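Local coordinates for protein LacI family sugar-binding transcriptional regulator (Enterococcus faecalis V583, PDB 4RK0) that probably represses transcription as a LacI-family DNA-binding regulator and holds ribose in the cleft between the two lobes of its periplasmic-binding-protein-like sensor domain, at residues 18-23 and 214-219; 59-64 and 80-85; 162-167 and 186-191. One frame throughout, in Å; residues are numbered along the deposited sequence.

Interaction 1 of 3, residues 18-23 and 214-219; sequences TNPFFA and DNVDMC. With RIB (alpha-D-ribofuranose), chain E.
The ribose pocket lies in the cleft between the lobes, and one part of its wall forms where Phe21, at the start of helix 20-35, meets Asp214 and Val216 of the loop after strand 209-211. Phe21 CB approaches Asp214 OD2 to 3.8 Å, and the two side chains cross at about a right angle with ring and carboxylate planes 26° apart. With CG anti to the backbone N (chi1 179°), the Phe21 ring lies against the sugar, CE2 3.4 Å from RIB C2, over one face. A flat apolar ring suits the sugar's C-H groups, while the carboxylate suits its hydroxyls: Asp214 OD1 accepts from RIB O3 at 2.6 Å and also receives Gln231 NE2. Its OD2 faces RIB O5, at a modelled length too short to trust. Water 1 donates to Asp214 OD2 at 2.8 Å and to Asn19 OD1 at 3.2 Å. Asn19 OD1 caps the helix, accepting Phe21 N at 2.9 Å from above its carbonyl plane. Pro20 CB packs on Val216 CB at 4.1 Å. Water 1 is the polar link between the segments, and the sugar lies between Phe21 ring and Asp214 carboxylate, consistent with lobes that close around it.

Interaction 2 of 3, residues 59-64 and 80-85; sequences LIRRSV and NETLRA
Arg61 NH1 forms a salt bridge with Glu81 OE2 at 3.2 Å, the guanidinium and carboxylate planes standing 70° apart, so the two groups do not pair flat in a two-pronged fashion. The same guanidinium is held at a second corner, since Arg61 NH2 donates to the carbonyl oxygen of Thr57 in the preceding helix 54-59. Long, extended side chains at both ends let these exposed residues reach across the outer rim of the contact while their charged groups stay near solvent. Beneath them, Thr82 has CG2 beside its backbone N and anti to its carbonyl carbon, which turns this methyl toward Arg61: it touches Arg61 CG at 3.8 Å and sits over the centre of one guanidinium face. The rotamer (chi1 55°) also brings Thr82 OG1 back to its own helix, where it bonds to Thr78 O, so a buried hydroxyl is satisfied and its methyl is left for packing. The setting is the Rossmann-like N-terminal lobe, in which helix 76-86 belongs to the crossover joining parallel strands 66-69 and 90-93. The chain leaves helix 54-59 through a type I turn, closed by Arg62 N to Leu59 O at 2.9 Å, and meets helix 76-86 near strand 66-69. Here branched aliphatic residues take over. Ile60 CD1 packs on Leu83 CD1 at 4.1 Å, the two side chains crossing at about a right angle, and both also rest on Phe67 and Ile69 of the strand. Ile60 CG1 lies 4.1 Å from Thr82 OG1. The other branch of Leu83 meets backbone: CD2 is 3.6 Å from Ile60 O.

Interaction 3 of 3, residues 162-167 and 186-191; sequences LSKTGG and NDEIAF. With RIB (alpha-D-ribofuranose), chain E.
Leu162 lays its CD1 methyl against the side-chain amide of Asn186, 3.6 Å from Asn186 CG, and reaches Ile189 CD1 at 4.0 Å. Both segments open helices of the C-terminal Rossmann-like lobe, and each helix starts with a polar N-cap: Ser163 OG, also hydrogen-bonded to Glu161 OE2, accepts Gly166 N, and Asn186 OD1 accepts Ile189 N. Both ends of the asparagine amide are engaged, for ND2 points a nearly straight bond (166°) at RIB O5, 2.9 Å away, and also donates to water 2; the cap is consistent with a fixed presentation of the amide to the sugar. The backbones come close because Gly167 has no side chain to hold them apart, and its CA makes a CA-H...O contact with Ile189 O at 3.4 Å. Lys164 CA makes another with Glu188 O at 3.3 Å. Beyond it the lysine chain, bent at chi3 and chi4, bridges to Glu188: Lys164 NZ lies 3.5 Å from Glu188 OE2, a long salt bridge reinforced by water 4, with a weak, long ion pair to Asp217 of the second subunit. Glu188 OE1 is served by water, accepting from water 2, which also donates to Leu162 O at 2.8 Å.

Interactions 1 and 3 are neighbours, their centres 11 Å apart, and both meet ribose: RIB O5 is a hydrogen-bond partner of Asn186 in interaction 3 and lies very close to Asp214 in interaction 1. They also meet directly. Asp187 OD2 probably accepts a hydrogen bond from Val216 N at 3.0 Å, and Glu188 OE2 lies 3.4 Å from Pro20 CD, so the first turn of helix 187-199 lies against both segments of interaction 1. Interaction 2 stands apart in the N-terminal lobe, its centre 30 Å from that of interaction 1 and 33 Å from that of interaction 3, on the opposite side of the chain's centre from the latter. All three reach the second subunit of the dimer.

Interaction 1 of 3, residues 18-23 and 214-219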
loop_
_atom_site.group_PDB
_atom_site.type_symbol
_atom_site.label_atom_id
_atom_site.label_comp_id
_atom_site.label_asym_id
_atom_site.label_seq_id
_atom_site.Cartn_x
_atom_site.Cartn_y
_atom_site.Cartn_z
ATOM N N THR A 18 2.050 4.547 0.627
ATOM C CA THR A 18 0.643 4.215 0.796
ATOM C C THR A 18 -0.043 4.020 -0.544
ATOM O O THR A 18 -1.059 3.330 -0.619
ATOM C CB THR A 18 -0.101 5.309 1.546
ATOM O OG1 THR A 18 0.169 6.564 0.931
ATOM C CG2 THR A 18 0.343 5.358 2.984
ATOM N N ASN A 19 0.508 4.622 -1.603
ATOM C CA ASN A 19 -0.035 4.433 -2.928
ATOM C C ASN A 19 0.419 3.030 -3.343
ATOM O O ASN A 19 1.626 2.745 -3.364
ATOM C CB ASN A 19 0.534 5.477 -3.865
ATOM C CG ASN A 19 0.078 5.312 -5.287
ATOM O OD1 ASN A 19 -0.436 4.282 -5.706
ATOM N ND2 ASN A 19 0.297 6.348 -6.056
ATOM N N PRO A 20 -0.526 2.134 -3.609
ATOM C CA PRO A 20 -0.127 0.762 -4.014
ATOM C C PRO A 20 0.898 0.754 -5.161
ATOM O O PRO A 20 1.669 -0.192 -5.270
ATOM C CB PRO A 20 -1.437 0.106 -4.473
ATOM C CG PRO A 20 -2.523 1.017 -4.085
ATOM C CD PRO A 20 -1.983 2.346 -3.658
ATOM N N PHE A 21 0.888 1.778 -6.022
ATOM C CA PHE A 21 1.910 1.889 -7.064
ATOM C C PHE A 21 3.314 1.833 -6.491
ATOM O O PHE A 21 4.155 1.060 -6.988
ATOM C CB PHE A 21 1.735 3.153 -7.905
ATOM C CG PHE A 21 2.783 3.313 -8.959
ATOM C CD1 PHE A 21 2.659 2.651 -10.150
ATOM C CD2 PHE A 21 3.910 4.069 -8.727
ATOM C CE1 PHE A 21 3.627 2.755 -11.136
ATOM C CE2 PHE A 21 4.900 4.154 -9.688
ATOM C CZ PHE A 21 4.739 3.495 -10.916
ATOM N N PHE A 22 3.608 2.650 -5.487
ATOM C CA PHE A 22 4.981 2.727 -4.967
ATOM C C PHE A 22 5.293 1.561 -4.067
ATOM O O PHE A 22 6.425 1.143 -3.978
ATOM C CB PHE A 22 5.236 4.023 -4.247
ATOM C CG PHE A 22 5.229 5.202 -5.164
ATOM C CD1 PHE A 22 6.181 5.324 -6.154
ATOM C CD2 PHE A 22 4.213 6.121 -5.110
ATOM C CE1 PHE A 22 6.133 6.380 -7.019
ATOM C CE2 PHE A 22 4.178 7.182 -5.940
ATOM C CZ PHE A 22 5.143 7.315 -6.912
ATOM N N ALA A 23 4.273 0.972 -3.472
ATOM C CA ALA A 23 4.518 -0.255 -2.708
ATOM C C ALA A 23 4.974 -1.393 -3.614
ATOM O O ALA A 23 5.879 -2.155 -3.249
ATOM C CB ALA A 23 3.280 -0.654 -1.900
ATOM N N ASP A 214 -2.535 3.319 -14.051
ATOM C CA ASP A 214 -1.548 2.518 -13.288
ATOM C C ASP A 214 -1.846 1.023 -13.346
ATOM O O ASP A 214 -0.938 0.201 -13.435
ATOM C CB ASP A 214 -1.413 2.861 -11.810
ATOM C CG ASP A 214 -0.700 4.193 -11.531
ATOM O OD1 ASP A 214 0.026 4.711 -12.411
ATOM O OD2 ASP A 214 -0.790 4.657 -10.360
ATOM N N ASN A 215 -3.112 0.698 -13.205
ATOM C CA ASN A 215 -3.568 -0.663 -13.012
ATOM C C ASN A 215 -3.127 -1.261 -11.719
ATOM O O ASN A 215 -2.671 -2.387 -11.675
ATOM C CB ASN A 215 -3.177 -1.555 -14.165
ATOM C CG ASN A 215 -3.920 -2.890 -14.153
ATOM O OD1 ASN A 215 -5.080 -2.945 -13.820
ATOM N ND2 ASN A 215 -3.233 -3.956 -14.507
ATOM N N VAL A 216 -3.352 -0.532 -10.641
ATOM C CA VAL A 216 -3.029 -1.056 -9.320
ATOM C C VAL A 216 -4.034 -2.197 -9.043
ATOM O O VAL A 216 -5.038 -2.341 -9.731
ATOM C CB VAL A 216 -3.072 0.029 -8.208
ATOM C CG1 VAL A 216 -2.034 1.141 -8.459
ATOM C CG2 VAL A 216 -4.453 0.644 -8.063
ATOM N N ASP A 217 -3.756 -3.001 -8.046
ATOM C CA ASP A 217 -4.528 -4.240 -7.858
ATOM C C ASP A 217 -5.990 -3.963 -7.541
ATOM O O ASP A 217 -6.885 -4.686 -8.015
ATOM C CB ASP A 217 -3.867 -5.116 -6.787
ATOM C CG ASP A 217 -2.931 -6.149 -7.389
ATOM O OD1 ASP A 217 -3.323 -6.795 -8.384
ATOM O OD2 ASP A 217 -1.808 -6.322 -6.875
ATOM N N MET A 218 -6.232 -2.885 -6.798
ATOM C CA MET A 218 -7.590 -2.460 -6.437
ATOM C C MET A 218 -8.540 -2.194 -7.609
ATOM O O MET A 218 -9.744 -2.107 -7.383
ATOM C CB MET A 218 -7.585 -1.208 -5.531
ATOM C CG MET A 218 -7.526 -1.472 -4.018
ATOM S SD MET A 218 -8.678 -2.666 -3.306
ATOM C CE MET A 218 -10.144 -1.765 -2.987
ATOM N N CYS A 219 -8.009 -2.009 -8.829
ATOM C CA CYS A 219 -8.858 -1.724 -9.990
ATOM C C CYS A 219 -9.960 -2.787 -10.180
ATOM O O CYS A 219 -11.057 -2.490 -10.641
ATOM C CB CYS A 219 -8.002 -1.614 -11.240
ATOM S SG CYS A 219 -7.027 -0.065 -11.323
HETATM O O5 RIB E . -0.095 6.445 -9.056
HETATM C C5 RIB E . 1.029 7.145 -8.545
HETATM C C4 RIB E . 1.515 7.959 -9.664
HETATM O O4 RIB E . 2.589 8.870 -9.313
HETATM C C3 RIB E . 1.898 6.803 -10.566
HETATM O O3 RIB E . 1.040 6.989 -11.694
HETATM C C2 RIB E . 3.403 7.039 -10.713
HETATM O O2 RIB E . 3.816 6.967 -12.056
HETATM C C1 RIB E . 3.750 8.341 -9.969
HETATM O O1 RIB E . 4.486 9.244 -10.776
HETATM O O HOH W 1 -2.506 4.720 -8.121
#

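Interaction 2 of 3, residues 59-64 and 80-85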
loop_
_atom_site.group_PDB
_atom_site.type_symbol
_atom_site.label_atom_id
_atom_site.label_comp_id
_atom_site.label_asym_id
_atom_site.label_seq_id
_atom_site.Cartn_x
_atom_site.Cartn_y
_atom_site.Cartn_z
ATOM N N LEU A 59 19.705 12.371 4.318
ATOM C CA LEU A 59 19.788 11.000 3.846
ATOM C C LEU A 59 20.631 10.916 2.584
ATOM O O LEU A 59 21.532 10.057 2.470
ATOM C CB LEU A 59 18.405 10.406 3.653
ATOM C CG LEU A 59 18.429 8.932 3.216
ATOM C CD1 LEU A 59 18.713 8.002 4.385
ATOM C CD2 LEU A 59 17.106 8.587 2.599
ATOM N N ILE A 60 20.389 11.811 1.637
ATOM C CA ILE A 60 21.139 11.786 0.392
ATOM C C ILE A 60 22.653 11.960 0.641
ATOM O O ILE A 60 23.435 11.648 -0.234
ATOM C CB ILE A 60 20.577 12.799 -0.650
ATOM C CG1 ILE A 60 20.918 12.398 -2.086
ATOM C CG2 ILE A 60 21.041 14.243 -0.407
ATOM C CD1 ILE A 60 19.990 11.362 -2.654
ATOM N N ARG A 61 23.066 12.397 1.840
ATOM C CA ARG A 61 24.491 12.564 2.157
ATOM C C ARG A 61 25.120 11.371 2.922
ATOM O O ARG A 61 26.280 11.448 3.317
ATOM C CB ARG A 61 24.697 13.848 2.970
ATOM C CG ARG A 61 24.432 15.113 2.198
ATOM C CD ARG A 61 24.414 16.335 3.107
ATOM N NE ARG A 61 24.601 17.564 2.332
ATOM C CZ ARG A 61 23.673 18.145 1.573
ATOM N NH1 ARG A 61 23.977 19.259 0.913
ATOM N NH2 ARG A 61 22.446 17.627 1.462
ATOM N N ARG A 62 24.354 10.312 3.170
ATOM C CA ARG A 62 24.888 9.113 3.810
ATOM C C ARG A 62 25.745 8.372 2.810
ATOM O O ARG A 62 25.500 8.453 1.594
ATOM C CB ARG A 62 23.788 8.145 4.229
ATOM C CG ARG A 62 22.703 8.714 5.115
ATOM C CD ARG A 62 23.200 9.483 6.323
ATOM N NE ARG A 62 22.015 10.013 6.987
ATOM C CZ ARG A 62 21.503 9.579 8.136
ATOM N NH1 ARG A 62 20.394 10.129 8.585
ATOM N NH2 ARG A 62 22.088 8.616 8.845
ATOM N N SER A 63 26.706 7.610 3.326
ATOM C CA SER A 63 27.610 6.842 2.469
ATOM C C SER A 63 27.073 5.416 2.219
ATOM O O SER A 63 27.524 4.429 2.812
ATOM C CB SER A 63 29.027 6.837 3.055
ATOM O OG SER A 63 29.985 6.933 2.015
ATOM N N VAL A 64 26.090 5.337 1.327
ATOM C CA VAL A 64 25.509 4.063 0.903
ATOM C C VAL A 64 26.120 3.684 -0.421
ATOM O O VAL A 64 26.751 4.503 -1.100
ATOM C CB VAL A 64 23.956 4.094 0.742
ATOM C CG1 VAL A 64 23.280 4.351 2.070
ATOM C CG2 VAL A 64 23.523 5.116 -0.303
ATOM N N ASN A 80 24.463 16.515 -7.883
ATOM C CA ASN A 80 25.816 16.878 -8.303
ATOM C C ASN A 80 26.790 17.078 -7.142
ATOM O O ASN A 80 27.892 16.534 -7.165
ATOM C CB ASN A 80 25.768 18.131 -9.171
ATOM C CG ASN A 80 24.937 17.939 -10.425
ATOM O OD1 ASN A 80 24.487 16.827 -10.740
ATOM N ND2 ASN A 80 24.710 19.025 -11.139
ATOM N N GLU A 81 26.376 17.816 -6.121
ATOM C CA GLU A 81 27.241 18.113 -4.988
ATOM C C GLU A 81 27.442 16.965 -3.988
ATOM O O GLU A 81 28.386 16.994 -3.198
ATOM C CB GLU A 81 26.764 19.390 -4.275
ATOM C CG GLU A 81 25.544 19.234 -3.383
ATOM C CD GLU A 81 24.949 20.565 -2.939
ATOM O OE1 GLU A 81 25.288 21.617 -3.531
ATOM O OE2 GLU A 81 24.129 20.558 -1.993
ATOM N N THR A 82 26.572 15.954 -4.013
ATOM C CA THR A 82 26.677 14.849 -3.077
ATOM C C THR A 82 27.119 13.573 -3.786
ATOM O O THR A 82 28.201 13.051 -3.523
ATOM C CB THR A 82 25.332 14.603 -2.365
ATOM O OG1 THR A 82 24.306 14.417 -3.347
ATOM C CG2 THR A 82 24.957 15.792 -1.483
ATOM N N LEU A 83 26.282 13.076 -4.690
ATOM C CA LEU A 83 26.497 11.762 -5.265
ATOM C C LEU A 83 27.506 11.775 -6.426
ATOM O O LEU A 83 28.351 10.894 -6.495
ATOM C CB LEU A 83 25.168 11.164 -5.745
ATOM C CG LEU A 83 23.995 11.109 -4.758
ATOM C CD1 LEU A 83 22.858 10.338 -5.421
ATOM C CD2 LEU A 83 24.372 10.443 -3.440
ATOM N N ARG A 84 27.388 12.700 -7.377
ATOM C CA ARG A 84 28.374 12.734 -8.472
ATOM C C ARG A 84 29.744 13.122 -7.931
ATOM O O ARG A 84 30.749 12.581 -8.370
ATOM C CB ARG A 84 27.987 13.686 -9.602
ATOM C CG ARG A 84 27.106 13.071 -10.675
ATOM C CD ARG A 84 26.457 14.162 -11.510
ATOM N NE ARG A 84 25.660 13.638 -12.618
ATOM C CZ ARG A 84 24.387 13.948 -12.864
ATOM N NH1 ARG A 84 23.722 14.818 -12.097
ATOM N NH2 ARG A 84 23.777 13.396 -13.905
ATOM N N ALA A 85 29.770 14.043 -6.976
ATOM C CA ALA A 85 31.016 14.459 -6.346
ATOM C C ALA A 85 31.663 13.327 -5.551
ATOM O O ALA A 85 32.880 13.276 -5.427
ATOM C CB ALA A 85 30.774 15.654 -5.445
#

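Interaction 3 of 3, residues 162-167 and 186-191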
loop_
_atom_site.group_PDB
_atom_site.type_symbol
_atom_site.label_atom_id
_atom_site.label_comp_id
_atom_site.label_asym_id
_atom_site.label_seq_id
_atom_site.Cartn_x
_atom_site.Cartn_y
_atom_site.Cartn_z
ATOM N N LEU A 162 -3.040 14.704 -5.909
ATOM C CA LEU A 162 -2.773 13.365 -6.458
ATOM C C LEU A 162 -2.991 12.312 -5.378
ATOM O O LEU A 162 -2.040 11.847 -4.725
ATOM C CB LEU A 162 -1.320 13.322 -6.952
ATOM C CG LEU A 162 -0.848 12.046 -7.662
ATOM C CD1 LEU A 162 -1.627 11.859 -8.930
ATOM C CD2 LEU A 162 0.645 12.241 -7.970
ATOM N N SER A 163 -4.256 11.969 -5.147
ATOM C CA SER A 163 -4.634 11.140 -4.028
ATOM C C SER A 163 -6.135 10.789 -4.119
ATOM O O SER A 163 -6.873 11.382 -4.914
ATOM C CB SER A 163 -4.356 11.830 -2.695
ATOM O OG SER A 163 -5.276 12.870 -2.471
ATOM N N LYS A 164 -6.559 9.827 -3.310
ATOM C CA LYS A 164 -7.971 9.481 -3.264
ATOM C C LYS A 164 -8.786 10.676 -2.790
ATOM O O LYS A 164 -9.800 10.984 -3.361
ATOM C CB LYS A 164 -8.206 8.263 -2.372
ATOM C CG LYS A 164 -7.597 6.965 -2.861
ATOM C CD LYS A 164 -8.125 5.746 -2.096
ATOM C CE LYS A 164 -7.495 5.555 -0.730
ATOM N NZ LYS A 164 -6.011 5.656 -0.713
ATOM N N THR A 165 -8.336 11.384 -1.753
ATOM C CA THR A 165 -9.064 12.568 -1.276
ATOM C C THR A 165 -9.142 13.625 -2.361
ATOM O O THR A 165 -10.142 14.343 -2.509
ATOM C CB THR A 165 -8.361 13.142 -0.009
ATOM O OG1 THR A 165 -8.423 12.177 1.047
ATOM C CG2 THR A 165 -8.998 14.446 0.453
ATOM N N GLY A 166 -8.074 13.744 -3.142
ATOM C CA GLY A 166 -8.111 14.644 -4.284
ATOM C C GLY A 166 -9.195 14.372 -5.305
ATOM O O GLY A 166 -9.886 15.298 -5.760
ATOM N N GLY A 167 -9.336 13.114 -5.719
ATOM C CA GLY A 167 -10.384 12.755 -6.682
ATOM C C GLY A 167 -11.780 13.017 -6.071
ATOM O O GLY A 167 -12.697 13.524 -6.731
ATOM N N ASN A 186 -4.304 9.230 -12.143
ATOM C CA ASN A 186 -3.902 7.961 -11.547
ATOM C C ASN A 186 -5.112 7.236 -10.954
ATOM O O ASN A 186 -6.201 7.827 -10.831
ATOM C CB ASN A 186 -2.731 8.061 -10.578
ATOM C CG ASN A 186 -3.107 8.561 -9.204
ATOM O OD1 ASN A 186 -4.138 9.203 -9.000
ATOM N ND2 ASN A 186 -2.231 8.291 -8.247
ATOM N N ASP A 187 -4.915 5.963 -10.621
ATOM C CA ASP A 187 -6.018 5.124 -10.118
ATOM C C ASP A 187 -6.524 5.649 -8.764
ATOM O O ASP A 187 -7.722 5.610 -8.496
ATOM C CB ASP A 187 -5.631 3.650 -10.033
ATOM C CG ASP A 187 -5.477 2.975 -11.422
ATOM O OD1 ASP A 187 -6.047 3.453 -12.406
ATOM O OD2 ASP A 187 -4.791 1.954 -11.490
ATOM N N GLU A 188 -5.643 6.144 -7.920
ATOM C CA GLU A 188 -6.085 6.715 -6.636
ATOM C C GLU A 188 -7.059 7.888 -6.830
ATOM O O GLU A 188 -8.098 7.954 -6.169
ATOM C CB GLU A 188 -4.877 7.150 -5.794
ATOM C CG GLU A 188 -4.046 5.987 -5.286
ATOM C CD GLU A 188 -3.413 6.244 -3.924
ATOM O OE1 GLU A 188 -2.880 7.346 -3.691
ATOM O OE2 GLU A 188 -3.434 5.337 -3.071
ATOM N N ILE A 189 -6.762 8.806 -7.748
ATOM C CA ILE A 189 -7.755 9.830 -8.092
ATOM C C ILE A 189 -9.089 9.222 -8.532
ATOM O O ILE A 189 -10.160 9.724 -8.159
ATOM C CB ILE A 189 -7.254 10.767 -9.193
ATOM C CG1 ILE A 189 -6.149 11.632 -8.606
ATOM C CG2 ILE A 189 -8.379 11.636 -9.731
ATOM C CD1 ILE A 189 -5.492 12.601 -9.583
ATOM N N ALA A 190 -9.027 8.221 -9.409
ATOM C CA ALA A 190 -10.209 7.551 -9.897
ATOM C C ALA A 190 -11.046 6.955 -8.751
ATOM O O ALA A 190 -12.285 7.011 -8.782
ATOM C CB ALA A 190 -9.823 6.419 -10.836
ATOM N N PHE A 191 -10.375 6.340 -7.794
ATOM C CA PHE A 191 -11.111 5.798 -6.633
ATOM C C PHE A 191 -11.834 6.901 -5.875
ATOM O O PHE A 191 -12.975 6.715 -5.377
ATOM C CB PHE A 191 -10.226 4.979 -5.690
ATOM C CG PHE A 191 -9.515 3.834 -6.349
ATOM C CD1 PHE A 191 -10.054 3.187 -7.469
ATOM C CD2 PHE A 191 -8.287 3.416 -5.862
ATOM C CE1 PHE A 191 -9.381 2.147 -8.091
ATOM C CE2 PHE A 191 -7.611 2.389 -6.486
ATOM C CZ PHE A 191 -8.163 1.756 -7.599
HETATM O O5 RIB E . -0.095 6.445 -9.056
HETATM C C5 RIB E . 1.029 7.145 -8.545
HETATM C C4 RIB E . 1.515 7.959 -9.664
HETATM O O4 RIB E . 2.589 8.870 -9.313
HETATM C C3 RIB E . 1.898 6.803 -10.566
HETATM O O3 RIB E . 1.040 6.989 -11.694
HETATM C C2 RIB E . 3.403 7.039 -10.713
HETATM O O2 RIB E . 3.816 6.967 -12.056
HETATM C C1 RIB E . 3.750 8.341 -9.969
HETATM O O1 RIB E . 4.486 9.244 -10.776
HETATM O O HOH W 2 -1.529 9.129 -5.365
HETATM O O HOH W 3 -4.735 8.230 -1.551
HETATM O O HOH W 4 -5.000 3.619 -2.247
#